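Possible sortase-like protein (Corynebacterium diphtheriae, PDB 5UUS) is probably a class E sortase, a membrane-bound cysteine transpeptidase. Local coordinates at residues Glu39-Met44 and Thr76-Glu81; Phe55-Gly60 and Gly83-Ala88. All blocks are in the same frame, centred on the assembly; numbering follows the deposited sequence.

Contact 1. Residues Glu39-Met44 and Thr76-Glu81; sequences EAFARM and TQLPGE
The apolar meeting of F41 with L78 and P79 illustrates how one aromatic side chain can tie a strand to a loop that shares no backbone pairing with it. F41 sends its ring out from strand 40-44, and one corner of that ring, CE2 with CZ beside it, does the touching. L78 approaches with a single methyl branch: its CD2 lies 3.8 Å from F41 CE2 and 4.1 Å from F41 CZ, in an oblique position. P79 comes to the ring edge instead, near the ring plane, where its CD is 4.2 Å from F41 CE2. The ring reaches the loop because CG of F41 stands between the backbone N and the carbonyl carbon (chi1 67°). P35 also touches both F41 and L78, while V112 and T114 of strand 109-114 pack on P79.

Polar bonds shape the loop rather than the interface. Residues L78 to E81 form a type II beta turn, closed by the backbone bond from E81 N to L78 O at 3.2 Å. At G80, with phi at 89°, any side chain would press on the carbonyl O of P79. The carboxylate of E81 folds back over the turn: L78 N gives a nearly straight bond of 2.8 Å to E81 OE1, entering from well above the carboxylate plane. This second bond between the turn's end residues should help fix L78 and P79 where F41 meets them. G80 N in the turn is also hydrogen-bonded to Y121 OH.

On the strand side, F41 and A42 both face I57 of strand 54-59, and both have backbone bonds with it. This is a classic beta bulge, in a strand of the sortase beta-barrel that lies between strands 54-59 and 109-114.

Contact 2. Residues Phe55-Gly60 and Gly83-Ala88; sequences FAIVEG and GNFAVA
I57 is the residue of strand 55-59 that reaches across to strand 83-88, and it does so with two separate branches. Before it in the chain, F55 has a backbone bond with M44, while the side chain of A56 touches A40; both connect the strand to strand 40-45 rather than to 83-88.

At I57 the chain turns a buried side chain toward the second strand. The branches divide the work: CG2 lies 4.0 Å from V87 CG1, and the longer arm ends with CD1 4.1 Å from F85 CZ. CG1 stands beside the backbone N and CG2 beside the carbonyl carbon (chi1 -60°), which spreads the two methyl ends toward different partners. I57 and F85 reach for each other head-on, and CD1 meets the phenyl ring at its edge, close to the ring plane. The side chains of I57 and V87, by contrast, lie nearly perpendicular. The CA atoms of I57 and V87 are the nearest such pair, yet 8.1 Å apart, too far for direct strand pairing. On the other strand, F85 also packs on M190 and V87 on M192, while the F85 ring meets that of H72 with planes inclined by about 30°.

Beyond I57, V58 pairs through its backbone with P70 and H72. The carboxylate of E59 is held by H72 ND1 at OE1 and more weakly by N74 ND2 at OE2, so this buried acid has polar partners within the fold.

The three touching residues form a small hydrophobic cluster between strands separated by the short strand 71-72, as in the interior of a sortase beta-barrel. The side chain of V87 is about 11 Å from that of H90, predicted to be an active-site residue.

Together the two contacts illustrate a partly buried contact beside a fully buried one around one sheet. Both are apolar across the interface; they differ in that contact 1 sets a strand against a turn stabilised by its own hydrogen bonds, whereas contact 2 brings together two strands. Their segments alternate along the chain and their centres lie about 5 Å apart. Strands 40-45 and 54-59 are antiparallel neighbours, joined where A42 O lies 2.7 Å from I57 N, a probable hydrogen bond. The loop 76-81 runs on into strand 83-88, and Q77 OE1 probably bonds N84 N. Both contacts therefore join the same two regions.

Contact 1. Residues Glu39-Met44 and Thr76-Glu81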
loop_
_atom_site.group_PDB
_atom_site.type_symbol
_atom_site.label_atom_id
_atom_site.label_comp_id
_atom_site.label_asym_id
_atom_site.label_seq_id
_atom_site.Cartn_x
_atom_site.Cartn_y
_atom_site.Cartn_z
ATOM N N GLU A 39 -15.392 6.861 6.329
ATOM C CA GLU A 39 -15.842 7.010 4.944
ATOM C C GLU A 39 -14.792 6.543 3.947
ATOM O O GLU A 39 -13.597 6.575 4.242
ATOM C CB GLU A 39 -16.204 8.475 4.653
ATOM C CG GLU A 39 -17.352 8.984 5.527
ATOM C CD GLU A 39 -18.634 8.152 5.400
ATOM O OE1 GLU A 39 -19.012 7.780 4.266
ATOM O OE2 GLU A 39 -19.268 7.870 6.442
ATOM N N ALA A 40 -15.252 6.120 2.767
ATOM C CA ALA A 40 -14.368 5.709 1.681
ATOM C C ALA A 40 -13.693 6.914 1.078
ATOM O O ALA A 40 -14.361 7.877 0.737
ATOM C CB ALA A 40 -15.140 4.961 0.611
ATOM N N PHE A 41 -12.375 6.880 0.944
ATOM C CA PHE A 41 -11.667 8.037 0.358
ATOM C C PHE A 41 -10.726 7.587 -0.751
ATOM O O PHE A 41 -10.063 8.408 -1.385
ATOM C CB PHE A 41 -10.868 8.791 1.424
ATOM C CG PHE A 41 -9.712 7.998 1.993
ATOM C CD1 PHE A 41 -9.926 7.060 3.002
ATOM C CD2 PHE A 41 -8.427 8.189 1.520
ATOM C CE1 PHE A 41 -8.878 6.310 3.523
ATOM C CE2 PHE A 41 -7.363 7.447 2.035
ATOM C CZ PHE A 41 -7.595 6.509 3.045
ATOM N N ALA A 42 -10.638 6.273 -0.969
ATOM C CA ALA A 42 -9.734 5.765 -1.997
ATOM C C ALA A 42 -10.172 4.407 -2.499
ATOM O O ALA A 42 -11.063 3.775 -1.930
ATOM C CB ALA A 42 -8.300 5.692 -1.477
ATOM N N ARG A 43 -9.549 3.981 -3.588
ATOM C CA ARG A 43 -9.847 2.701 -4.182
ATOM C C ARG A 43 -8.542 2.016 -4.551
ATOM O O ARG A 43 -7.634 2.662 -5.069
ATOM C CB ARG A 43 -10.727 2.875 -5.404
ATOM C CG ARG A 43 -11.131 1.583 -6.040
ATOM C CD ARG A 43 -12.099 1.843 -7.175
ATOM N NE ARG A 43 -13.334 2.471 -6.724
ATOM C CZ ARG A 43 -13.969 3.423 -7.399
ATOM N NH1 ARG A 43 -13.465 3.875 -8.543
ATOM N NH2 ARG A 43 -15.098 3.937 -6.923
ATOM N N MET A 44 -8.443 0.712 -4.291
ATOM C CA MET A 44 -7.216 -0.003 -4.665
ATOM C C MET A 44 -7.477 -1.138 -5.644
ATOM O O MET A 44 -8.511 -1.800 -5.585
ATOM C CB MET A 44 -6.474 -0.547 -3.426
ATOM C CG MET A 44 -7.240 -1.569 -2.581
ATOM S SD MET A 44 -6.187 -2.221 -1.230
ATOM C CE MET A 44 -5.055 -3.277 -2.120
ATOM N N THR A 76 -1.335 7.044 10.003
ATOM C CA THR A 76 -0.297 6.792 9.008
ATOM C C THR A 76 -0.467 7.700 7.786
ATOM O O THR A 76 -1.451 8.422 7.690
ATOM C CB THR A 76 -0.298 5.319 8.569
ATOM O OG1 THR A 76 -1.438 5.054 7.738
ATOM C CG2 THR A 76 -0.333 4.411 9.814
ATOM N N GLN A 77 0.477 7.642 6.849
ATOM C CA GLN A 77 0.459 8.554 5.720
ATOM C C GLN A 77 -0.614 8.134 4.748
ATOM O O GLN A 77 -1.207 7.070 4.889
ATOM C CB GLN A 77 1.833 8.610 5.037
ATOM C CG GLN A 77 2.864 9.453 5.813
ATOM C CD GLN A 77 3.297 8.832 7.164
ATOM O OE1 GLN A 77 3.799 7.704 7.234
ATOM N NE2 GLN A 77 3.116 9.590 8.238
ATOM N N LEU A 78 -0.877 8.996 3.777
ATOM C CA LEU A 78 -1.942 8.809 2.812
ATOM C C LEU A 78 -1.293 8.487 1.459
ATOM O O LEU A 78 -0.076 8.549 1.336
ATOM C CB LEU A 78 -2.829 10.074 2.768
ATOM C CG LEU A 78 -3.672 10.291 4.033
ATOM C CD1 LEU A 78 -4.306 11.731 4.065
ATOM C CD2 LEU A 78 -4.755 9.229 4.111
ATOM N N PRO A 79 -2.087 8.119 0.446
ATOM C CA PRO A 79 -1.465 7.618 -0.785
ATOM C C PRO A 79 -0.540 8.612 -1.473
ATOM O O PRO A 79 -0.916 9.773 -1.602
ATOM C CB PRO A 79 -2.681 7.304 -1.675
ATOM C CG PRO A 79 -3.752 6.959 -0.709
ATOM C CD PRO A 79 -3.541 7.901 0.447
ATOM N N GLY A 80 0.639 8.164 -1.911
ATOM C CA GLY A 80 1.555 9.032 -2.632
ATOM C C GLY A 80 2.520 9.792 -1.741
ATOM O O GLY A 80 3.429 10.462 -2.210
ATOM N N GLU A 81 2.326 9.678 -0.439
ATOM C CA GLU A 81 3.153 10.397 0.514
ATOM C C GLU A 81 4.398 9.635 0.916
ATOM O O GLU A 81 4.380 8.400 1.049
ATOM C CB GLU A 81 2.337 10.712 1.762
ATOM C CG GLU A 81 1.058 11.493 1.458
ATOM C CD GLU A 81 0.363 12.022 2.701
ATOM O OE1 GLU A 81 0.549 11.445 3.799
ATOM O OE2 GLU A 81 -0.372 13.034 2.584
#

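Contact 2. Residues Phe55-Gly60 and Gly83-Ala88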
loop_
_atom_site.group_PDB
_atom_site.type_symbol
_atom_site.label_atom_id
_atom_site.label_comp_id
_atom_site.label_asym_id
_atom_site.label_seq_id
_atom_site.Cartn_x
_atom_site.Cartn_y
_atom_site.Cartn_z
ATOM N N PHE A 55 -11.213 -2.609 -4.374
ATOM C CA PHE A 55 -11.857 -2.378 -3.104
ATOM C C PHE A 55 -11.775 -0.906 -2.762
ATOM O O PHE A 55 -10.742 -0.292 -2.975
ATOM C CB PHE A 55 -11.182 -3.193 -2.025
ATOM C CG PHE A 55 -11.568 -4.648 -2.048
ATOM C CD1 PHE A 55 -12.662 -5.091 -1.321
ATOM C CD2 PHE A 55 -10.838 -5.558 -2.805
ATOM C CE1 PHE A 55 -13.026 -6.437 -1.336
ATOM C CE2 PHE A 55 -11.199 -6.908 -2.838
ATOM C CZ PHE A 55 -12.288 -7.338 -2.103
ATOM N N ALA A 56 -12.855 -0.368 -2.219
ATOM C CA ALA A 56 -12.818 0.939 -1.601
ATOM C C ALA A 56 -12.004 0.859 -0.313
ATOM O O ALA A 56 -12.016 -0.158 0.408
ATOM C CB ALA A 56 -14.239 1.445 -1.322
ATOM N N ILE A 57 -11.275 1.923 -0.028
ATOM C CA ILE A 57 -10.568 2.004 1.225
ATOM C C ILE A 57 -11.246 3.012 2.107
ATOM O O ILE A 57 -11.520 4.120 1.672
ATOM C CB ILE A 57 -9.107 2.371 1.011
ATOM C CG1 ILE A 57 -8.439 1.306 0.128
ATOM C CG2 ILE A 57 -8.394 2.511 2.344
ATOM C CD1 ILE A 57 -7.067 1.730 -0.398
ATOM N N VAL A 58 -11.516 2.619 3.344
ATOM C CA VAL A 58 -12.207 3.464 4.315
ATOM C C VAL A 58 -11.206 4.053 5.330
ATOM O O VAL A 58 -10.158 3.454 5.589
ATOM C CB VAL A 58 -13.307 2.608 5.015
ATOM C CG1 VAL A 58 -13.594 3.058 6.422
ATOM C CG2 VAL A 58 -14.572 2.548 4.149
ATOM N N GLU A 59 -11.513 5.209 5.909
ATOM C CA GLU A 59 -10.653 5.798 6.939
ATOM C C GLU A 59 -10.953 5.226 8.313
ATOM O O GLU A 59 -12.055 5.405 8.829
ATOM C CB GLU A 59 -10.821 7.331 6.970
ATOM C CG GLU A 59 -10.045 8.021 8.090
ATOM C CD GLU A 59 -8.528 8.040 7.850
ATOM O OE1 GLU A 59 -8.056 7.477 6.829
ATOM O OE2 GLU A 59 -7.802 8.622 8.685
ATOM N N GLY A 60 -9.979 4.540 8.910
ATOM C CA GLY A 60 -10.190 3.870 10.177
ATOM C C GLY A 60 -10.048 2.345 10.087
ATOM O O GLY A 60 -10.273 1.739 9.033
ATOM N N GLY A 83 6.856 8.162 3.504
ATOM C CA GLY A 83 6.448 7.549 4.766
ATOM C C GLY A 83 5.735 6.250 4.455
ATOM O O GLY A 83 6.111 5.532 3.520
ATOM N N ASN A 84 4.693 5.944 5.226
ATOM C CA ASN A 84 4.042 4.639 5.142
ATOM C C ASN A 84 2.517 4.773 5.122
ATOM O O ASN A 84 1.903 5.212 6.098
ATOM C CB ASN A 84 4.519 3.775 6.318
ATOM C CG ASN A 84 4.155 2.304 6.179
ATOM O OD1 ASN A 84 3.407 1.888 5.277
ATOM N ND2 ASN A 84 4.676 1.500 7.102
ATOM N N PHE A 85 1.920 4.449 3.981
ATOM C CA PHE A 85 0.466 4.443 3.842
ATOM C C PHE A 85 -0.010 3.010 4.191
ATOM O O PHE A 85 0.184 2.098 3.400
ATOM C CB PHE A 85 0.077 4.866 2.421
ATOM C CG PHE A 85 -1.321 4.478 2.022
ATOM C CD1 PHE A 85 -2.420 4.967 2.721
ATOM C CD2 PHE A 85 -1.541 3.632 0.930
ATOM C CE1 PHE A 85 -3.726 4.589 2.367
ATOM C CE2 PHE A 85 -2.848 3.260 0.566
ATOM C CZ PHE A 85 -3.938 3.737 1.299
ATOM N N ALA A 86 -0.597 2.823 5.379
ATOM C CA ALA A 86 -0.926 1.488 5.898
ATOM C C ALA A 86 -2.430 1.210 5.948
ATOM O O ALA A 86 -3.221 2.069 6.352
ATOM C CB ALA A 86 -0.325 1.300 7.301
ATOM N N VAL A 87 -2.813 0.004 5.530
ATOM C CA VAL A 87 -4.200 -0.424 5.585
ATOM C C VAL A 87 -4.293 -1.848 6.138
ATOM O O VAL A 87 -3.367 -2.662 5.976
ATOM C CB VAL A 87 -4.893 -0.375 4.194
ATOM C CG1 VAL A 87 -4.916 1.056 3.636
ATOM C CG2 VAL A 87 -4.215 -1.324 3.221
ATOM N N ALA A 88 -5.416 -2.124 6.788
ATOM C CA ALA A 88 -5.756 -3.442 7.307
ATOM C C ALA A 88 -6.906 -3.978 6.472
ATOM O O ALA A 88 -7.695 -3.205 5.948
ATOM C CB ALA A 88 -6.162 -3.365 8.792
#